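PDB 2Y0H: probable porin from Pseudomonas aeruginosa, which probably acts as a porin, giving small solutes a passive route through the outer membrane. Local coordinates for residues Asp56-Leu61 and Val108-Pro113; Lys152-Thr155 and Ser161-Met164. All blocks are in the same frame, centred on the assembly; numbering follows the deposited sequence.

Contact 1 of 2, residues Asp56-Leu61 and Val108-Pro113; sequences DATGLL and VGILMP. With C8E ((hydroxyethyloxy)tri(ethyloxy)octane), chain N.
Ile-110 reaches across to Thr-58 and Leu-60 on the inner surface of the barrel wall, and its two branches divide the work. From CB, methyl Ile-110 CG2 meets the threonine at about a right angle, 3.9 Å from Thr-58 OG1 and 4.0 Å from Thr-58 CB. The other branch begins at CG1, anti to the backbone N (chi1 -158°), and runs on extended to Ile-110 CD1, which slides past Leu-60 CD1 at 4.2 Å, the two chains heading in opposite directions. Next along, Met-112 comes tip to tip with Thr-58, its extended chain setting Met-112 CE 3.9 Å from Thr-58 CG2. No hydrogen bond joins the segments; instead Ile-110 O is bound by Thr-96 OG1 of the intervening strand 87-101. On the far face of residues 56-61 the detergent C8E lies against the wall, its C3 3.4 Å from Gly-59 C; the lack of a side chain there lets the alkyl tail lie close. The chain leaves strand 104-108 through Gly-109, at phi 140°, psi -136°, where a CB would press on Val-108 O. Thr-58 and Leu-60 facing in, with lipid-like chains outside, mark a porin beta-barrel wall whose loop folds inward, consistent with the constriction loops of porins.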
loop_
_atom_site.group_PDB
_atom_site.type_symbol
_atom_site.label_atom_id
_atom_site.label_comp_id
_atom_site.label_asym_id
_atom_site.label_seq_id
_atom_site.Cartn_x
_atom_site.Cartn_y
_atom_site.Cartn_z
ATOM N N ASP A 56 5.475 20.818 7.792
ATOM C CA ASP A 56 5.027 19.677 8.589
ATOM C C ASP A 56 6.238 18.960 9.158
ATOM O O ASP A 56 7.351 19.068 8.628
ATOM C CB ASP A 56 4.225 18.666 7.756
ATOM C CG ASP A 56 2.970 19.260 7.155
ATOM O OD1 ASP A 56 2.450 20.243 7.717
ATOM O OD2 ASP A 56 2.508 18.737 6.115
ATOM N N ALA A 57 6.013 18.220 10.234
ATOM C CA ALA A 57 7.033 17.358 10.814
ATOM C C ALA A 57 6.390 16.019 11.093
ATOM O O ALA A 57 5.250 15.960 11.553
ATOM C CB ALA A 57 7.586 17.960 12.101
ATOM N N THR A 58 7.100 14.942 10.790
ATOM C CA THR A 58 6.597 13.607 11.078
ATOM C C THR A 58 7.632 12.866 11.915
ATOM O O THR A 58 8.737 12.613 11.448
ATOM C CB THR A 58 6.293 12.818 9.791
ATOM O OG1 THR A 58 5.293 13.502 9.024
ATOM C CG2 THR A 58 5.796 11.405 10.128
ATOM N N GLY A 59 7.288 12.550 13.161
ATOM C CA GLY A 59 8.197 11.830 14.037
ATOM C C GLY A 59 7.760 10.382 14.192
ATOM O O GLY A 59 6.589 10.120 14.447
ATOM N N LEU A 60 8.688 9.443 14.030
ATOM C CA LEU A 60 8.358 8.019 14.136
ATOM C C LEU A 60 9.163 7.305 15.214
ATOM O O LEU A 60 10.384 7.473 15.306
ATOM C CB LEU A 60 8.553 7.295 12.796
ATOM C CG LEU A 60 7.801 7.850 11.580
ATOM C CD1 LEU A 60 8.618 8.940 10.895
ATOM C CD2 LEU A 60 7.472 6.737 10.595
ATOM N N LEU A 61 8.475 6.483 16.002
ATOM C CA LEU A 61 9.114 5.687 17.049
ATOM C C LEU A 61 8.507 4.295 17.131
ATOM O O LEU A 61 7.296 4.134 17.278
ATOM C CB LEU A 61 9.011 6.385 18.412
ATOM C CG LEU A 61 9.629 5.649 19.611
ATOM C CD1 LEU A 61 11.139 5.631 19.522
ATOM C CD2 LEU A 61 9.184 6.283 20.918
ATOM N N VAL A 108 8.210 19.078 -0.090
ATOM C CA VAL A 108 9.597 18.649 -0.154
ATOM C C VAL A 108 10.048 18.166 1.217
ATOM O O VAL A 108 10.038 18.931 2.175
ATOM C CB VAL A 108 10.538 19.782 -0.644
ATOM C CG1 VAL A 108 11.951 19.227 -0.878
ATOM C CG2 VAL A 108 10.003 20.420 -1.917
ATOM N N GLY A 109 10.433 16.895 1.305
ATOM C CA GLY A 109 10.937 16.338 2.546
ATOM C C GLY A 109 10.425 14.932 2.758
ATOM O O GLY A 109 10.402 14.120 1.834
ATOM N N ILE A 110 10.005 14.630 3.978
ATOM C CA ILE A 110 9.470 13.305 4.257
ATOM C C ILE A 110 8.084 13.131 3.619
ATOM O O ILE A 110 7.243 14.022 3.666
ATOM C CB ILE A 110 9.445 13.004 5.767
ATOM C CG1 ILE A 110 9.418 11.494 6.008
ATOM C CG2 ILE A 110 8.292 13.754 6.477
ATOM C CD1 ILE A 110 9.592 11.113 7.462
ATOM N N LEU A 111 7.865 11.980 2.998
ATOM C CA LEU A 111 6.632 11.735 2.270
ATOM C C LEU A 111 6.132 10.329 2.508
ATOM O O LEU A 111 6.918 9.410 2.769
ATOM C CB LEU A 111 6.879 11.894 0.774
ATOM C CG LEU A 111 7.400 13.240 0.288
ATOM C CD1 LEU A 111 7.763 13.137 -1.195
ATOM C CD2 LEU A 111 6.313 14.271 0.509
ATOM N N MET A 112 4.819 10.172 2.400
ATOM C CA MET A 112 4.192 8.858 2.354
ATOM C C MET A 112 3.340 8.761 1.105
ATOM O O MET A 112 2.133 8.927 1.174
ATOM C CB MET A 112 3.314 8.639 3.585
ATOM C CG MET A 112 4.103 8.507 4.851
ATOM S SD MET A 112 3.010 8.373 6.261
ATOM C CE MET A 112 4.070 8.976 7.561
ATOM N N PRO A 113 3.976 8.514 -0.052
ATOM C CA PRO A 113 3.242 8.380 -1.315
ATOM C C PRO A 113 2.294 7.185 -1.287
ATOM O O PRO A 113 2.646 6.137 -0.751
ATOM C CB PRO A 113 4.343 8.094 -2.352
ATOM C CG PRO A 113 5.633 8.299 -1.659
ATOM C CD PRO A 113 5.408 8.204 -0.193
HETATM C C1 C8E N . 7.336 9.563 19.735
HETATM C C2 C8E N . 7.021 10.514 18.588
HETATM C C3 C8E N . 8.152 10.526 17.563
HETATM C C4 C8E N . 9.298 11.463 17.945
HETATM C C5 C8E N . 10.642 10.756 17.752
HETATM C C6 C8E N . 11.626 11.596 16.943
HETATM C C7 C8E N . 12.953 10.853 16.782
HETATM C C8 C8E N . 14.155 11.684 17.223
HETATM O O9 C8E N . 15.140 10.851 17.810
HETATM C C10 C8E N . 16.253 10.592 16.975
HETATM C C11 C8E N . 17.430 10.118 17.832
#

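Contact 2 of 2, residues Lys152-Thr155 and Ser161-Met164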
loop_
_atom_site.group_PDB
_atom_site.type_symbol
_atom_site.label_atom_id
_atom_site.label_comp_id
_atom_site.label_asym_id
_atom_site.label_seq_id
_atom_site.Cartn_x
_atom_site.Cartn_y
_atom_site.Cartn_z
ATOM N N LYS A 152 15.140 8.677 -1.179
ATOM C CA LYS A 152 15.397 7.572 -0.253
ATOM C C LYS A 152 14.168 6.949 0.370
ATOM O O LYS A 152 13.141 7.597 0.549
ATOM C CB LYS A 152 16.392 7.951 0.849
ATOM C CG LYS A 152 16.303 9.366 1.362
ATOM C CD LYS A 152 17.123 9.517 2.643
ATOM C CE LYS A 152 18.550 9.005 2.467
ATOM N NZ LYS A 152 19.333 9.830 1.505
ATOM N N SER A 153 14.321 5.678 0.713
ATOM C CA SER A 153 13.291 4.879 1.339
ATOM C C SER A 153 13.739 4.556 2.763
ATOM O O SER A 153 14.892 4.189 2.971
ATOM C CB SER A 153 13.100 3.581 0.540
ATOM O OG SER A 153 12.210 2.684 1.197
ATOM N N ARG A 154 12.830 4.698 3.730
ATOM C CA ARG A 154 13.108 4.384 5.143
ATOM C C ARG A 154 12.126 3.392 5.738
ATOM O O ARG A 154 10.914 3.639 5.721
ATOM C CB ARG A 154 13.030 5.639 6.007
ATOM C CG ARG A 154 14.241 6.518 5.912
ATOM C CD ARG A 154 14.300 7.527 7.048
ATOM N NE ARG A 154 15.612 8.174 7.052
ATOM C CZ ARG A 154 15.916 9.200 6.268
ATOM N NH1 ARG A 154 14.985 9.689 5.457
ATOM N NH2 ARG A 154 17.127 9.745 6.302
ATOM N N THR A 155 12.644 2.296 6.290
ATOM C CA THR A 155 11.834 1.389 7.118
ATOM C C THR A 155 12.562 1.009 8.408
ATOM O O THR A 155 13.778 1.193 8.513
ATOM C CB THR A 155 11.470 0.090 6.376
ATOM O OG1 THR A 155 12.666 -0.644 6.107
ATOM C CG2 THR A 155 10.783 0.402 5.072
ATOM N N SER A 161 22.530 3.536 5.034
ATOM C CA SER A 161 22.378 2.319 4.242
ATOM C C SER A 161 21.128 2.390 3.369
ATOM O O SER A 161 20.390 1.409 3.240
ATOM C CB SER A 161 22.304 1.091 5.154
ATOM O OG SER A 161 21.105 1.092 5.913
ATOM N N ASP A 162 20.895 3.552 2.772
ATOM C CA ASP A 162 19.694 3.769 1.975
ATOM C C ASP A 162 19.953 3.595 0.470
ATOM O O ASP A 162 20.829 2.827 0.056
ATOM C CB ASP A 162 19.083 5.148 2.271
ATOM C CG ASP A 162 18.496 5.250 3.680
ATOM O OD1 ASP A 162 18.676 4.305 4.482
ATOM O OD2 ASP A 162 17.846 6.280 3.981
ATOM N N ASP A 163 19.191 4.326 -0.332
ATOM C CA ASP A 163 19.100 4.113 -1.779
ATOM C C ASP A 163 18.143 2.986 -2.100
ATOM O O ASP A 163 17.965 2.054 -1.314
ATOM C CB ASP A 163 20.457 3.858 -2.429
ATOM C CG ASP A 163 21.358 5.057 -2.355
ATOM O OD1 ASP A 163 20.848 6.153 -2.045
ATOM O OD2 ASP A 163 22.571 4.899 -2.590
ATOM N N MET A 164 17.545 3.085 -3.280
ATOM C CA MET A 164 16.422 2.246 -3.666
ATOM C C MET A 164 16.783 1.190 -4.708
ATOM O O MET A 164 17.691 1.367 -5.524
ATOM C CB MET A 164 15.280 3.132 -4.163
ATOM C CG MET A 164 14.699 3.993 -3.063
ATOM S SD MET A 164 13.763 5.389 -3.690
ATOM C CE MET A 164 15.059 6.361 -4.484
#
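Asp-162 sets its carboxylate between Lys-152 and Arg-154, two basic residues of one strand, without a salt bridge to either. Arg-154 NH2 is 4.2 Å from Asp-162 OD2, but the oxygen sits over one face of the guanidinium, displaced toward its rim and well out of the plane, so no N-H points at it; the guanidinium and carboxylate planes stand 75° apart. The firmer partner of the arginine lies outside the two segments: NH1 forms a salt bridge with Asp-131. Lys-152 NZ is also beyond bonding range, 4.6 Å from Asp-162 OD2. The lysine chain bends at chi3 (52°) and again at chi4, which brings its methylenes, and not its ammonium, against the acid: Lys-152 CE is 3.2 Å from Asp-162 OD2 and Lys-152 CD 3.6 Å from the same oxygen. Asp-162 CB also packs on the lysine chain, 3.9 Å from Lys-152 CE. Farther along, the methionine adds further apolar packing. Met-164 CG rests 4.0 Å from Ser-153 CB, and a bend at chi3 (-66°) turns Met-164 CE back to 4.0 Å from Lys-152 N. Ser-153 OG is hydrogen-bonded to Gln-128, while the Met-164 backbone pairs with Ser-175. Across the contact, then, attraction is long-range electrostatic and van der Waals, with no hydrogen bond between the two segments: the two cations probably stabilise the ionised form of Asp-162, and the carboxylate in turn offsets part of their positive charge.

Overall arrangement
From the N terminus, strand 51-64 supplies the first half of contact 1. The chain returns along strand 87-101, reverses into strand 104-108 and bends inward at residues 109-110, where contact 1 closes a long excursion and ties the folded-in loop to a wall strand two places away. Only afterwards does strand 143-154 open contact 2, which closes a short loop on its own strand end before strand 178-186. The two are in series and neither nest nor cross. Their centres are 14 Å apart and their nearest atoms about 6 Å, yet common neighbours join them: Ile-110 and Arg-154 both touch His-92 and Thr-129, and both approach Asp-131, on the same barrel sheet.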